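Flagellar hook-associated protein (Burkholderia pseudomallei, PDB 4UT1) probably serves as a structural protein of the bacterial flagellum, forming the junction at the end of the hook where the filament is joined on. Local coordinates at residues K265-A268 and G269-Q272; R162-V165 and N166-T170; P396-T399 and P400-T404. One frame throughout, in Å; residues are numbered along the deposited sequence.

Contact 1: residues K265-A268 and G269-Q272; sequences KGVA and GSAQ
V267 and S270 meet across a type II beta turn that runs from one to the other, a small example of a loop folded back on itself and closed across its ends by the serine hydroxyl. Along K265-A268, K265 closes strand 260-265, and its backbone, like that of G266, is still hydrogen-bonded to Q247 on strand 244-252. The chain turns a corner at G266, whose positive phi of 91° is readily taken up by glycine. V267 then meets S270 with two groups. Its carbonyl O receives a weak hydrogen bond from S270 OG at 3.3 Å, while its CG2 lies 3.9 Å from S270 CB. The hydroxyl comes within range because chi1 of S270 (60°) sets OG between the backbone N and the carbonyl carbon, facing back over the turn. A268 and G269 form the central pair of the turn, and G269 takes the left-handed backbone angles (phi 84°) that a type II turn needs at its third position. The backbone of A268 is hydrogen-bonded to S245 of strand 244-252. This chemistry suggests that the turn rests largely on the backbone angles that G269 allows, the hydroxyl adding only a weak bond.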
ATOM      1  N   LYS A 265     -14.315   4.634  31.405  1.00 26.95           N
ATOM      2  CA  LYS A 265     -14.830   5.931  31.815  1.00 26.21           C
ATOM      3  C   LYS A 265     -14.910   6.036  33.334  1.00 29.79           C
ATOM      4  O   LYS A 265     -15.535   6.952  33.866  1.00 33.57           O
ATOM      5  CB  LYS A 265     -16.207   6.179  31.190  1.00 27.07           C
ATOM      6  CG  LYS A 265     -16.230   6.039  29.671  1.00 32.34           C
ATOM      7  CD  LYS A 265     -17.467   6.685  29.059  1.00 36.72           C
ATOM      8  CE  LYS A 265     -17.444   8.199  29.233  1.00 44.94           C
ATOM      9  NZ  LYS A 265     -16.262   8.827  28.565  1.00 40.18           N
ATOM     10  N   GLY A 266     -14.258   5.106  34.026  1.00 27.14           N
ATOM     11  CA  GLY A 266     -14.279   5.079  35.481  1.00 28.10           C
ATOM     12  C   GLY A 266     -15.428   4.224  35.988  1.00 22.96           C
ATOM     13  O   GLY A 266     -15.997   3.435  35.241  1.00 20.99           O
ATOM     14  N   VAL A 267     -15.781   4.371  37.261  1.00 27.87           N
ATOM     15  CA  VAL A 267     -16.901   3.610  37.806  1.00 20.85           C
ATOM     16  C   VAL A 267     -18.198   4.012  37.140  1.00 21.11           C
ATOM     17  O   VAL A 267     -18.385   5.173  36.771  1.00 20.86           O
ATOM     18  CB  VAL A 267     -17.055   3.803  39.326  1.00 22.02           C
ATOM     19  CG1 VAL A 267     -15.854   3.241  40.049  1.00 27.10           C
ATOM     20  CG2 VAL A 267     -17.248   5.270  39.645  1.00 20.66           C
ATOM     21  N   ALA A 268     -19.098   3.044  36.998  1.00 20.70           N
ATOM     22  CA  ALA A 268     -20.392   3.285  36.384  1.00 24.76           C
ATOM     23  C   ALA A 268     -21.261   4.172  37.269  1.00 22.92           C
ATOM     24  O   ALA A 268     -21.224   4.065  38.494  1.00 23.87           O
ATOM     25  CB  ALA A 268     -21.102   1.963  36.098  1.00 21.57           C
ATOM     26  N   GLY A 269     -22.027   5.054  36.632  1.00 20.82           N
ATOM     27  CA  GLY A 269     -22.980   5.909  37.315  1.00 23.55           C
ATOM     28  C   GLY A 269     -22.401   7.182  37.900  1.00 20.55           C
ATOM     29  O   GLY A 269     -23.097   7.912  38.605  1.00 22.76           O
ATOM     30  N   SER A 270     -21.138   7.474  37.607  1.00 25.30           N
ATOM     31  CA  SER A 270     -20.460   8.572  38.289  1.00 21.49           C
ATOM     32  C   SER A 270     -20.883   9.952  37.783  1.00 27.24           C
ATOM     33  O   SER A 270     -21.268  10.114  36.625  1.00 24.98           O
ATOM     34  CB  SER A 270     -18.945   8.422  38.159  1.00 24.96           C
ATOM     35  OG  SER A 270     -18.565   8.441  36.793  1.00 25.90           O
ATOM     36  N   ALA A 271     -20.835  10.935  38.677  1.00 25.58           N
ATOM     37  CA  ALA A 271     -20.934  12.331  38.281  1.00 29.62           C
ATOM     38  C   ALA A 271     -19.585  12.749  37.723  1.00 37.43           C
ATOM     39  O   ALA A 271     -18.553  12.554  38.375  1.00 39.67           O
ATOM     40  CB  ALA A 271     -21.327  13.216  39.453  1.00 27.04           C
ATOM     41  N   GLN A 272     -19.605  13.309  36.517  1.00 41.36           N
ATOM     42  CA  GLN A 272     -18.398  13.692  35.788  1.00 43.47           C
ATOM     43  C   GLN A 272     -17.356  12.560  35.792  1.00 42.82           C
ATOM     44  O   GLN A 272     -16.450  12.524  36.627  1.00 43.55           O
ATOM     45  CB  GLN A 272     -17.817  15.005  36.357  1.00 38.09           C
ATOM     46  CG  GLN A 272     -17.120  14.917  37.716  1.00 42.14           C
ATOM     47  CD  GLN A 272     -17.859  15.638  38.826  1.00 45.42           C
ATOM     48  OE1 GLN A 272     -19.078  15.818  38.769  1.00 48.10           O
ATOM     49  NE2 GLN A 272     -17.118  16.060  39.850  1.00 41.91           N
TER

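Contact 2: residues R162-V165 and N166-T170; sequences RQSV and NSQLT
R162-V165 and N166-T170 are successive turns of one alpha-helix, joined by four backbone hydrogen bonds from residue i+4 to residue i, of which L169 N to V165 O is the shortest at 2.8 Å. On this regular frame the side chains form three links, i to i+3 and i to i+4 pairings on a long helix of the FlgK helical domain, with a coiled coil predicted from residue 169 on. In the first, N166 ND2 donates to Q163 OE1 at 3.0 Å with an N-H...O angle of 167°. The acceptor lies nearly in the amide plane of N166; the two amide planes are 68° apart, and the donor stands above the carbonyl plane of Q163 rather than on a lone pair. Q163 reaches this position by bending at chi2 (56°), which folds its end back over CB of N166. The other end of the N166 amide is tied down too: a water donates to both N166 OD1 and R162 O. In the second link S164 OG gives a weak hydrogen bond to Q168 OE1 at 3.2 Å. The third is apolar, V165 CG1 lying 3.9 Å from L169 CD1 with the two side chains alongside and pointing the same way. N166 OD1 also accepts from L260 N and ND2 also donates to S258 O, giving each end of the amide two partners. R162 extends to E259 and D301 in salt bridges and to Q304, while L169 meets L292 and R296; the long helix thus packs on helix 287-322 and is bonded to the loop and first residue that open strand 260-265.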
ATOM      1  N   ARG A 162     -14.364  -3.087   7.983  1.00 13.23           N
ATOM      2  CA  ARG A 162     -13.794  -2.246   9.037  1.00 15.86           C
ATOM      3  C   ARG A 162     -14.908  -1.648   9.890  1.00 17.80           C
ATOM      4  O   ARG A 162     -14.795  -1.574  11.130  1.00 14.51           O
ATOM      5  CB  ARG A 162     -12.905  -1.145   8.456  1.00 14.85           C
ATOM      6  CG  ARG A 162     -12.158  -0.352   9.540  1.00 13.11           C
ATOM      7  CD  ARG A 162     -11.051   0.520   8.956  1.00 13.53           C
ATOM      8  NE  ARG A 162     -10.013  -0.283   8.322  1.00 11.73           N
ATOM      9  CZ  ARG A 162      -9.844  -0.390   7.007  1.00 13.50           C
ATOM     10  NH1 ARG A 162     -10.637   0.269   6.166  1.00 11.88           N
ATOM     11  NH2 ARG A 162      -8.869  -1.153   6.535  1.00 12.58           N
ATOM     12  N   GLN A 163     -16.003  -1.256   9.245  1.00 15.25           N
ATOM     13  CA  GLN A 163     -17.126  -0.709  10.005  1.00 13.41           C
ATOM     14  C   GLN A 163     -17.884  -1.807  10.752  1.00 16.06           C
ATOM     15  O   GLN A 163     -18.380  -1.574  11.856  1.00 11.63           O
ATOM     16  CB  GLN A 163     -18.069   0.071   9.096  1.00 14.12           C
ATOM     17  CG  GLN A 163     -19.345   0.518   9.789  1.00 18.33           C
ATOM     18  CD  GLN A 163     -19.081   1.336  11.031  1.00 17.76           C
ATOM     19  OE1 GLN A 163     -18.034   1.984  11.156  1.00 16.61           O
ATOM     20  NE2 GLN A 163     -20.033   1.318  11.964  1.00 15.94           N
ATOM     21  N   SER A 164     -17.982  -2.992  10.148  1.00 16.72           N
ATOM     22  CA  SER A 164     -18.549  -4.149  10.833  1.00 15.44           C
ATOM     23  C   SER A 164     -17.785  -4.414  12.128  1.00 16.05           C
ATOM     24  O   SER A 164     -18.389  -4.654  13.179  1.00 14.24           O
ATOM     25  CB  SER A 164     -18.534  -5.383   9.925  1.00 17.48           C
ATOM     26  OG  SER A 164     -19.126  -6.491  10.577  1.00 20.87           O
ATOM     27  N   VAL A 165     -16.460  -4.324  12.082  1.00 13.60           N
ATOM     28  CA  VAL A 165     -15.676  -4.457  13.307  1.00 12.21           C
ATOM     29  C   VAL A 165     -16.056  -3.366  14.330  1.00 14.07           C
ATOM     30  O   VAL A 165     -16.281  -3.662  15.510  1.00 13.67           O
ATOM     31  CB  VAL A 165     -14.159  -4.420  13.003  1.00 13.72           C
ATOM     32  CG1 VAL A 165     -13.357  -4.263  14.304  1.00 11.45           C
ATOM     33  CG2 VAL A 165     -13.765  -5.694  12.265  1.00 13.05           C
ATOM     34  N   ASN A 166     -16.176  -2.121  13.876  1.00 13.27           N
ATOM     35  CA  ASN A 166     -16.622  -1.034  14.754  1.00 12.69           C
ATOM     36  C   ASN A 166     -17.921  -1.349  15.478  1.00 14.32           C
ATOM     37  O   ASN A 166     -18.019  -1.226  16.703  1.00 13.43           O
ATOM     38  CB  ASN A 166     -16.803   0.254  13.956  1.00 12.88           C
ATOM     39  CG  ASN A 166     -15.480   0.927  13.648  1.00 14.87           C
ATOM     40  OD1 ASN A 166     -14.476   0.636  14.294  1.00 13.57           O
ATOM     41  ND2 ASN A 166     -15.476   1.836  12.675  1.00 14.20           N
ATOM     42  N   SER A 167     -18.929  -1.753  14.715  1.00 12.81           N
ATOM     43  CA  SER A 167     -20.228  -2.061  15.313  1.00 12.54           C
ATOM     44  C   SER A 167     -20.143  -3.208  16.305  1.00 15.73           C
ATOM     45  O   SER A 167     -20.763  -3.162  17.378  1.00 14.04           O
ATOM     46  CB  SER A 167     -21.250  -2.365  14.226  1.00 14.59           C
ATOM     47  OG  SER A 167     -21.647  -1.156  13.604  1.00 22.88           O
ATOM     48  N   GLN A 168     -19.364  -4.226  15.969  1.00 13.53           N
ATOM     49  CA  GLN A 168     -19.232  -5.375  16.857  1.00 14.73           C
ATOM     50  C   GLN A 168     -18.468  -5.039  18.130  1.00 14.50           C
ATOM     51  O   GLN A 168     -18.803  -5.550  19.212  1.00 16.10           O
ATOM     52  CB  GLN A 168     -18.562  -6.536  16.130  1.00 14.04           C
ATOM     53  CG  GLN A 168     -19.501  -7.203  15.121  1.00 12.63           C
ATOM     54  CD  GLN A 168     -18.847  -8.346  14.384  1.00 17.18           C
ATOM     55  OE1 GLN A 168     -18.738  -8.320  13.162  1.00 27.97           O
ATOM     56  NE2 GLN A 168     -18.413  -9.358  15.116  1.00 17.37           N
ATOM     57  N   LEU A 169     -17.458  -4.180  18.015  1.00 12.88           N
ATOM     58  CA  LEU A 169     -16.776  -3.661  19.201  1.00 12.93           C
ATOM     59  C   LEU A 169     -17.773  -2.983  20.137  1.00 13.94           C
ATOM     60  O   LEU A 169     -17.787  -3.250  21.333  1.00 13.09           O
ATOM     61  CB  LEU A 169     -15.657  -2.680  18.822  1.00 14.48           C
ATOM     62  CG  LEU A 169     -14.439  -3.305  18.141  1.00 16.11           C
ATOM     63  CD1 LEU A 169     -13.484  -2.241  17.655  1.00 18.14           C
ATOM     64  CD2 LEU A 169     -13.725  -4.278  19.090  1.00 14.48           C
ATOM     65  N   THR A 170     -18.614  -2.110  19.603  1.00 12.78           N
ATOM     66  CA  THR A 170     -19.593  -1.417  20.447  1.00 13.86           C
ATOM     67  C   THR A 170     -20.600  -2.385  21.067  1.00 14.18           C
ATOM     68  O   THR A 170     -20.912  -2.295  22.264  1.00 16.55           O
ATOM     69  CB  THR A 170     -20.351  -0.333  19.650  1.00 17.15           C
ATOM     70  OG1 THR A 170     -19.415   0.643  19.190  1.00 15.13           O
ATOM     71  CG2 THR A 170     -21.413   0.350  20.519  1.00 16.75           C
TER
HETATM   72  O   HOH W   1     -12.735  -0.891  12.914  1.00 11.63           O

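Contact 3: residues P396-T399 and P400-T404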
ATOM      1  N   PRO A 396      16.218  15.757  10.615  1.00 19.82           N
ATOM      2  CA  PRO A 396      16.408  16.846   9.650  1.00 22.40           C
ATOM      3  C   PRO A 396      16.832  18.142  10.329  1.00 21.46           C
ATOM      4  O   PRO A 396      16.506  18.350  11.493  1.00 24.17           O
ATOM      5  CB  PRO A 396      15.021  17.003   9.021  1.00 24.96           C
ATOM      6  CG  PRO A 396      14.098  16.460  10.062  1.00 21.99           C
ATOM      7  CD  PRO A 396      14.827  15.283  10.622  1.00 17.38           C
ATOM      8  N   SER A 397      17.551  18.994   9.607  1.00 18.69           N
ATOM      9  CA  SER A 397      17.877  20.314  10.128  1.00 20.52           C
ATOM     10  C   SER A 397      17.053  21.358   9.397  1.00 21.86           C
ATOM     11  O   SER A 397      17.048  22.529   9.764  1.00 24.18           O
ATOM     12  CB  SER A 397      19.364  20.600   9.973  1.00 19.69           C
ATOM     13  OG  SER A 397      19.739  20.514   8.616  1.00 20.17           O
ATOM     14  N   SER A 398      16.327  20.925   8.373  1.00 19.38           N
ATOM     15  CA  SER A 398      15.595  21.867   7.537  1.00 20.19           C
ATOM     16  C   SER A 398      14.454  22.550   8.283  1.00 25.42           C
ATOM     17  O   SER A 398      13.901  22.004   9.238  1.00 25.54           O
ATOM     18  CB  SER A 398      15.057  21.153   6.293  1.00 28.57           C
ATOM     19  OG  SER A 398      14.307  20.004   6.652  1.00 25.66           O
ATOM     20  N   THR A 399      14.109  23.753   7.836  1.00 29.12           N
ATOM     21  CA  THR A 399      12.936  24.466   8.329  1.00 25.11           C
ATOM     22  C   THR A 399      12.159  24.985   7.119  1.00 30.55           C
ATOM     23  O   THR A 399      12.694  25.769   6.328  1.00 31.53           O
ATOM     24  CB  THR A 399      13.306  25.657   9.248  1.00 30.57           C
ATOM     25  OG1 THR A 399      13.859  26.710   8.454  1.00 36.03           O
ATOM     26  CG2 THR A 399      14.317  25.244  10.306  1.00 25.92           C
ATOM     27  N   PRO A 400      10.909  24.524   6.948  1.00 27.43           N
ATOM     28  CA  PRO A 400      10.280  23.572   7.862  1.00 24.72           C
ATOM     29  C   PRO A 400      10.851  22.175   7.649  1.00 22.98           C
ATOM     30  O   PRO A 400      11.611  21.963   6.700  1.00 23.23           O
ATOM     31  CB  PRO A 400       8.804  23.652   7.486  1.00 25.27           C
ATOM     32  CG  PRO A 400       8.826  23.953   6.029  1.00 29.15           C
ATOM     33  CD  PRO A 400      10.058  24.802   5.777  1.00 28.98           C
ATOM     34  N   PRO A 401      10.500  21.231   8.532  1.00 21.50           N
ATOM     35  CA  PRO A 401      11.147  19.918   8.547  1.00 20.27           C
ATOM     36  C   PRO A 401      10.683  19.026   7.402  1.00 22.43           C
ATOM     37  O   PRO A 401       9.482  18.784   7.238  1.00 26.10           O
ATOM     38  CB  PRO A 401      10.724  19.328   9.903  1.00 21.15           C
ATOM     39  CG  PRO A 401      10.065  20.466  10.661  1.00 22.86           C
ATOM     40  CD  PRO A 401       9.517  21.374   9.620  1.00 21.25           C
ATOM     41  N   THR A 402      11.635  18.548   6.616  1.00 21.35           N
ATOM     42  CA  THR A 402      11.354  17.560   5.583  1.00 22.28           C
ATOM     43  C   THR A 402      12.334  16.415   5.769  1.00 22.59           C
ATOM     44  O   THR A 402      13.483  16.638   6.148  1.00 23.09           O
ATOM     45  CB  THR A 402      11.487  18.146   4.173  1.00 25.48           C
ATOM     46  OG1 THR A 402      12.850  18.530   3.950  1.00 31.75           O
ATOM     47  CG2 THR A 402      10.595  19.363   4.017  1.00 22.63           C
ATOM     48  N   MET A 403      11.883  15.195   5.510  1.00 17.01           N
ATOM     49  CA  MET A 403      12.716  14.009   5.665  1.00 17.95           C
ATOM     50  C   MET A 403      12.232  12.860   4.782  1.00 20.62           C
ATOM     51  O   MET A 403      11.101  12.866   4.290  1.00 18.42           O
ATOM     52  CB  MET A 403      12.751  13.562   7.128  1.00 16.92           C
ATOM     53  CG  MET A 403      11.502  12.830   7.592  1.00 16.84           C
ATOM     54  SD  MET A 403      11.207  13.058   9.357  1.00 16.77           S
ATOM     55  CE  MET A 403      10.573  14.718   9.337  1.00 12.06           C
ATOM     56  N   THR A 404      13.110  11.885   4.570  1.00 19.50           N
ATOM     57  CA  THR A 404      12.774  10.700   3.805  1.00 18.98           C
ATOM     58  C   THR A 404      13.074   9.451   4.625  1.00 22.38           C
ATOM     59  O   THR A 404      14.193   9.259   5.087  1.00 21.50           O
ATOM     60  CB  THR A 404      13.553  10.638   2.469  1.00 19.45           C
ATOM     61  OG1 THR A 404      13.206  11.770   1.667  1.00 19.04           O
ATOM     62  CG2 THR A 404      13.202   9.364   1.704  1.00 22.13           C
TER
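P396 and M403 cross obliquely, the proline ring presenting CG to the methyl CE of the methionine at 4.0 Å. The thioether reaches the ring through a bend at chi3 (76°), which turns CE back beside the proline. The CB of P396 meets a second neighbour, lying 3.3 Å from the carbonyl O of T402, and CG sits more loosely against CB of P401. A polar counterpart is built by S398, whose CB faces the returning chain. Its OG accepts a hydrogen bond from T402 N at 3.0 Å, with an N-H...O angle of 163°, so the serine hydroxyl takes the first amide of strand 402-405 as the chain leaves the turn. Nearby, P401 CA makes a CH...O contact of 3.5 Å with S398 O. Between these groups the peptide bond from T399 to P400 is cis, bringing their CA atoms to 2.8 Å and helping the chain reverse: the end-to-end directions of 396-399 and 400-403 differ by 156°. The type VIb turn S398-P401, with cis P400 at its third position, thus brings proline against methionine and the serine hydroxyl against the backbone amide of T402. Strand 402-405 borders its three-stranded antiparallel sheet and pairs with strand 408-412 through M403 and L410, while P396, P401 and M403 all rest on Y380 of strand 380-384, in the other sheet of the D2-like region.

In the fold
Taken together, the three contacts differ in chemistry as they differ in place. Contact 2 is partly buried and lies on a continuous helix, where regular backbone bonding is supplemented by amide, water-mediated and apolar links. Contact 1 lies wholly at the surface, in the loop after strand 260-265, and relies on turn geometry with one weak hydroxyl bond. Contacts 1 and 2 both belong to the helical domain of FlgK, their centres about 24 Å apart, and both relate to strand 260-265, contact 2 reaching its first residue and contact 1 starting at its last. Contact 3, partly buried, belongs to the D2-like domain about 38 Å from contact 2 between centres, and combines a cis-proline turn, apolar packing and a good hydrogen bond in which the serine hydroxyl accepts.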